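Local coordinates for 3-oxoacyl-(acyl-carrier protein) synthase II (PDB 1J3N) that catalyses the condensation step of fatty acid elongation, probably joining malonyl-ACP to a growing acyl chain as a homodimeric member of the thiolase clan, at residues Gly198-Met203 / Asp225-Gly230; Ala205-Asn210 / Glu214-Pro219. One frame throughout, in Å; residues are numbered along the deposited sequence.

Contacts 1 and 2 lie side by side in the N-terminal ketoacyl synthase domain, with centres about 9 Å apart and on the same side of the chain's centre. Contact 1 joins helix 194-202 to the loop that leads into strand 232-240. Contact 2 is nested within that span: the chain leaves helix 194-202, runs through 205-210, and turns back at the short helix 213-216. The two contacts also touch. D225 OD1 is hydrogen-bonded to S207 OG and F227 O to S207 N, and L206 packs on both F200 and F227. The excursion between the helix and strand 232-240 is thus folded back on itself. Helix 194-202 also packs on the second subunit, so this folded-back segment stands beside the dimer interface.

Contact 1: residues Gly198-Met203 / Asp225-Gly230; sequences GAFAVM and DGFVMG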
loop_
_atom_site.group_PDB
_atom_site.type_symbol
_atom_site.label_atom_id
_atom_site.label_comp_id
_atom_site.label_asym_id
_atom_site.label_seq_id
_atom_site.Cartn_x
_atom_site.Cartn_y
_atom_site.Cartn_z
ATOM N N GLY A 198 -5.030 -14.066 -18.263
ATOM C CA GLY A 198 -6.193 -13.905 -19.118
ATOM C C GLY A 198 -6.610 -12.445 -19.155
ATOM O O GLY A 198 -6.870 -11.884 -20.220
ATOM N N ALA A 199 -6.660 -11.827 -17.979
ATOM C CA ALA A 199 -7.042 -10.424 -17.841
ATOM C C ALA A 199 -6.101 -9.476 -18.589
ATOM O O ALA A 199 -6.551 -8.560 -19.280
ATOM C CB ALA A 199 -7.094 -10.055 -16.369
ATOM N N PHE A 200 -4.795 -9.688 -18.440
ATOM C CA PHE A 200 -3.810 -8.848 -19.115
ATOM C C PHE A 200 -3.812 -9.133 -20.616
ATOM O O PHE A 200 -3.435 -8.278 -21.416
ATOM C CB PHE A 200 -2.410 -9.090 -18.537
ATOM C CG PHE A 200 -2.146 -8.354 -17.253
ATOM C CD1 PHE A 200 -1.925 -6.978 -17.258
ATOM C CD2 PHE A 200 -2.115 -9.033 -16.040
ATOM C CE1 PHE A 200 -1.673 -6.286 -16.071
ATOM C CE2 PHE A 200 -1.866 -8.350 -14.844
ATOM C CZ PHE A 200 -1.644 -6.975 -14.862
ATOM N N ALA A 201 -4.238 -10.337 -20.992
ATOM C CA ALA A 201 -4.308 -10.720 -22.396
ATOM C C ALA A 201 -5.494 -10.040 -23.071
ATOM O O ALA A 201 -5.365 -9.508 -24.176
ATOM C CB ALA A 201 -4.430 -12.232 -22.525
ATOM N N VAL A 202 -6.655 -10.060 -22.424
ATOM C CA VAL A 202 -7.823 -9.406 -23.009
ATOM C C VAL A 202 -7.586 -7.895 -23.100
ATOM O O VAL A 202 -8.228 -7.210 -23.892
ATOM C CB VAL A 202 -9.109 -9.669 -22.195
ATOM C CG1 VAL A 202 -9.426 -11.155 -22.202
ATOM C CG2 VAL A 202 -8.942 -9.160 -20.766
ATOM N N MET A 203 -6.665 -7.390 -22.281
ATOM C CA MET A 203 -6.308 -5.971 -22.276
ATOM C C MET A 203 -5.295 -5.673 -23.379
ATOM O O MET A 203 -4.950 -4.517 -23.616
ATOM C CB MET A 203 -5.668 -5.578 -20.951
ATOM C CG MET A 203 -6.607 -5.394 -19.790
ATOM S SD MET A 203 -5.649 -4.792 -18.383
ATOM C CE MET A 203 -5.628 -3.063 -18.714
ATOM N N ASP A 225 6.109 -5.944 -28.812
ATOM C CA ASP A 225 4.647 -6.038 -28.827
ATOM C C ASP A 225 3.954 -6.337 -27.494
ATOM O O ASP A 225 2.986 -7.099 -27.465
ATOM C CB ASP A 225 4.228 -7.113 -29.832
ATOM C CG ASP A 225 4.467 -8.528 -29.310
ATOM O OD1 ASP A 225 5.602 -8.823 -28.870
ATOM O OD2 ASP A 225 3.521 -9.347 -29.340
ATOM N N GLY A 226 4.421 -5.740 -26.400
ATOM C CA GLY A 226 3.801 -5.998 -25.113
ATOM C C GLY A 226 4.755 -6.732 -24.192
ATOM O O GLY A 226 5.726 -7.334 -24.656
ATOM N N PHE A 227 4.488 -6.706 -22.889
ATOM C CA PHE A 227 5.390 -7.366 -21.958
ATOM C C PHE A 227 5.080 -8.829 -21.665
ATOM O O PHE A 227 4.083 -9.384 -22.137
ATOM C CB PHE A 227 5.514 -6.547 -20.653
ATOM C CG PHE A 227 4.287 -6.546 -19.789
ATOM C CD1 PHE A 227 4.004 -7.620 -18.952
ATOM C CD2 PHE A 227 3.437 -5.445 -19.772
ATOM C CE1 PHE A 227 2.899 -7.595 -18.109
ATOM C CE2 PHE A 227 2.333 -5.414 -18.936
ATOM C CZ PHE A 227 2.065 -6.495 -18.101
ATOM N N VAL A 228 5.984 -9.459 -20.924
ATOM C CA VAL A 228 5.839 -10.857 -20.541
ATOM C C VAL A 228 5.693 -10.831 -19.032
ATOM O O VAL A 228 6.430 -10.121 -18.347
ATOM C CB VAL A 228 7.091 -11.685 -20.926
ATOM C CG1 VAL A 228 6.901 -13.150 -20.521
ATOM C CG2 VAL A 228 7.335 -11.584 -22.420
ATOM N N MET A 229 4.732 -11.580 -18.505
ATOM C CA MET A 229 4.547 -11.578 -17.061
ATOM C C MET A 229 5.562 -12.491 -16.406
ATOM O O MET A 229 5.776 -13.616 -16.852
ATOM C CB MET A 229 3.141 -12.037 -16.674
ATOM C CG MET A 229 2.830 -11.767 -15.196
ATOM S SD MET A 229 1.410 -12.690 -14.574
ATOM C CE MET A 229 0.059 -11.602 -15.039
ATOM N N GLY A 230 6.183 -11.987 -15.347
ATOM C CA GLY A 230 7.164 -12.756 -14.610
ATOM C C GLY A 230 6.674 -12.860 -13.183
ATOM O O GLY A 230 5.654 -12.279 -12.829
#
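F200, on helix 194-202, packs against F227 and M229 of the loop before strand 232-240. Along the helix, G198 O accepts the backbone bond from V202 N. A199 and F200 both pack on I132 of the second subunit, so this end of helix 194-202 lies at the dimer interface. F200 carries the whole contact from this side. Its CG stands anti to the carbonyl carbon (chi1 -81°), and the ring reaches toward the loop. F227 turns an edge toward the face of this ring in an offset edge-to-face (T-shaped) pair. The centroids of the F200 and F227 rings are 5.9 Å apart and their planes meet at 67°. Between the two rings the closest atoms are F200 CD1 and F227 CZ, at 4.1 Å. On its other ortho carbon, F200 CD2 meets the methyl M229 CE at 3.5 Å. A bend at the last torsion of M229 (chi3 -86°) brings that methyl to the ring. F227 has a further ring neighbour in H338, and M229 also touches A196 and I197. The contact is buried. Only apolar side-chain atoms meet here, so the fit probably rests on burial and the angle between the rings.

Contact 2: residues Ala205-Asn210 / Glu214-Pro219; sequences ALSTRN and EKASRP
R209 and A216 bring the two backbones together, with R209 CA and A216 CA 5.3 Å apart. R209 is the centre of an inverse gamma turn, and a short, weakly bonded helix follows at 213-216. The chain thus doubles back within the N-terminal ketoacyl synthase domain of this thiolase-clan enzyme. S207 begins the side-chain contact. With chi1 at 167° its hydroxyl points across to A216, and S207 OG meets the methyl A216 CB at 3.5 Å. The hydroxyl has polar partners too. S207 OG accepts a weak bond from R209 N at 3.3 Å, and it is hydrogen-bonded to D225 OD1. A216 CB also lies against R209 CB, at 3.9 Å, and packs on I48 of strand 48-50. The R209 chain then passes A216 and bends at chi3 (-49°). This carries its guanidinium to R218. R209 NH1 comes to R218 CD at 3.3 Å, against the aliphatic part of the side chain. The two side chains run at about a right angle, yet their guanidinium planes are only 16° apart. R209 NH1 and R218 NE are 3.7 Å apart, so two positive charges sit close together. Nearby acids probably offset them: R218 NH2 forms a salt bridge with D368, and R209 NH2 has a long, weak ion pair with D225. R218 NH1 donates to K215 O at 2.8 Å. With a leucine in place of R218, K215 O would probably lose this donor and D368 its charged mate. In the bond itself, K215 O lies almost exactly in the guanidinium plane, and R218 NH1 meets one of its lone pairs in the carbonyl plane.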
loop_
_atom_site.group_PDB
_atom_site.type_symbol
_atom_site.label_atom_id
_atom_site.label_comp_id
_atom_site.label_asym_id
_atom_site.label_seq_id
_atom_site.Cartn_x
_atom_site.Cartn_y
_atom_site.Cartn_z
ATOM N N ALA A 205 -2.166 -6.201 -23.358
ATOM C CA ALA A 205 -0.942 -5.638 -22.799
ATOM C C ALA A 205 0.238 -6.598 -22.859
ATOM O O ALA A 205 1.369 -6.205 -22.597
ATOM C CB ALA A 205 -1.183 -5.214 -21.356
ATOM N N LEU A 206 -0.026 -7.851 -23.211
ATOM C CA LEU A 206 1.024 -8.863 -23.263
ATOM C C LEU A 206 1.496 -9.264 -24.664
ATOM O O LEU A 206 0.736 -9.236 -25.635
ATOM C CB LEU A 206 0.557 -10.121 -22.519
ATOM C CG LEU A 206 0.044 -9.967 -21.080
ATOM C CD1 LEU A 206 -0.288 -11.344 -20.510
ATOM C CD2 LEU A 206 1.099 -9.289 -20.213
ATOM N N SER A 207 2.766 -9.650 -24.751
ATOM C CA SER A 207 3.354 -10.088 -26.008
ATOM C C SER A 207 2.712 -11.412 -26.402
ATOM O O SER A 207 2.448 -12.258 -25.549
ATOM C CB SER A 207 4.867 -10.274 -25.841
ATOM O OG SER A 207 5.422 -10.972 -26.943
ATOM N N THR A 208 2.453 -11.593 -27.694
ATOM C CA THR A 208 1.845 -12.833 -28.173
ATOM C C THR A 208 2.831 -13.695 -28.948
ATOM O O THR A 208 2.425 -14.536 -29.749
ATOM C CB THR A 208 0.628 -12.550 -29.089
ATOM O OG1 THR A 208 1.025 -11.683 -30.164
ATOM C CG2 THR A 208 -0.498 -11.903 -28.290
ATOM N N ARG A 209 4.124 -13.497 -28.708
ATOM C CA ARG A 209 5.147 -14.265 -29.411
ATOM C C ARG A 209 5.375 -15.647 -28.793
ATOM O O ARG A 209 6.489 -16.002 -28.398
ATOM C CB ARG A 209 6.454 -13.477 -29.431
ATOM C CG ARG A 209 7.456 -13.959 -30.457
ATOM C CD ARG A 209 8.474 -12.872 -30.763
ATOM N NE ARG A 209 7.817 -11.596 -31.047
ATOM C CZ ARG A 209 8.426 -10.535 -31.571
ATOM N NH1 ARG A 209 9.717 -10.589 -31.877
ATOM N NH2 ARG A 209 7.744 -9.415 -31.783
ATOM N N ASN A 210 4.316 -16.442 -28.729
ATOM C CA ASN A 210 4.418 -17.769 -28.141
ATOM C C ASN A 210 5.474 -18.659 -28.796
ATOM O O ASN A 210 6.065 -19.515 -28.133
ATOM C CB ASN A 210 3.047 -18.447 -28.174
ATOM C CG ASN A 210 2.001 -17.658 -27.413
ATOM O OD1 ASN A 210 2.196 -17.328 -26.243
ATOM N ND2 ASN A 210 0.888 -17.347 -28.072
ATOM N N GLU A 214 11.873 -16.846 -25.326
ATOM C CA GLU A 214 13.036 -16.073 -24.901
ATOM C C GLU A 214 13.236 -14.770 -25.668
ATOM O O GLU A 214 13.990 -13.898 -25.225
ATOM C CB GLU A 214 14.308 -16.925 -25.005
ATOM C CG GLU A 214 14.280 -18.174 -24.145
ATOM C CD GLU A 214 15.612 -18.902 -24.112
ATOM O OE1 GLU A 214 15.691 -19.953 -23.440
ATOM O OE2 GLU A 214 16.578 -18.427 -24.750
ATOM N N LYS A 215 12.562 -14.640 -26.810
ATOM C CA LYS A 215 12.680 -13.439 -27.640
ATOM C C LYS A 215 11.466 -12.514 -27.546
ATOM O O LYS A 215 11.476 -11.416 -28.112
ATOM C CB LYS A 215 12.882 -13.829 -29.111
ATOM C CG LYS A 215 14.130 -14.655 -29.397
ATOM C CD LYS A 215 14.284 -14.875 -30.899
ATOM C CE LYS A 215 15.540 -15.663 -31.247
ATOM N NZ LYS A 215 15.618 -15.886 -32.725
ATOM N N ALA A 216 10.426 -12.950 -26.841
ATOM C CA ALA A 216 9.207 -12.153 -26.707
ATOM C C ALA A 216 9.455 -10.784 -26.063
ATOM O O ALA A 216 9.089 -9.755 -26.631
ATOM C CB ALA A 216 8.152 -12.937 -25.917
ATOM N N SER A 217 10.066 -10.767 -24.882
ATOM C CA SER A 217 10.362 -9.499 -24.205
ATOM C C SER A 217 11.586 -8.870 -24.868
ATOM O O SER A 217 12.717 -9.278 -24.623
ATOM C CB SER A 217 10.650 -9.734 -22.724
ATOM O OG SER A 217 10.966 -8.510 -22.088
ATOM N N ARG A 218 11.349 -7.859 -25.697
ATOM C CA ARG A 218 12.416 -7.198 -26.442
ATOM C C ARG A 218 12.237 -5.675 -26.427
ATOM O O ARG A 218 11.899 -5.067 -27.445
ATOM C CB ARG A 218 12.395 -7.721 -27.886
ATOM C CG ARG A 218 11.033 -7.552 -28.573
ATOM C CD ARG A 218 10.965 -8.289 -29.911
ATOM N NE ARG A 218 12.187 -8.126 -30.695
ATOM C CZ ARG A 218 13.184 -9.005 -30.708
ATOM N NH1 ARG A 218 13.102 -10.113 -29.984
ATOM N NH2 ARG A 218 14.266 -8.770 -31.435
ATOM N N PRO A 219 12.479 -5.041 -25.269
ATOM C CA PRO A 219 12.332 -3.588 -25.134
ATOM C C PRO A 219 13.233 -2.760 -26.035
ATOM O O PRO A 219 14.394 -3.099 -26.267
ATOM C CB PRO A 219 12.607 -3.348 -23.650
ATOM C CG PRO A 219 13.586 -4.438 -23.317
ATOM C CD PRO A 219 13.011 -5.638 -24.030
#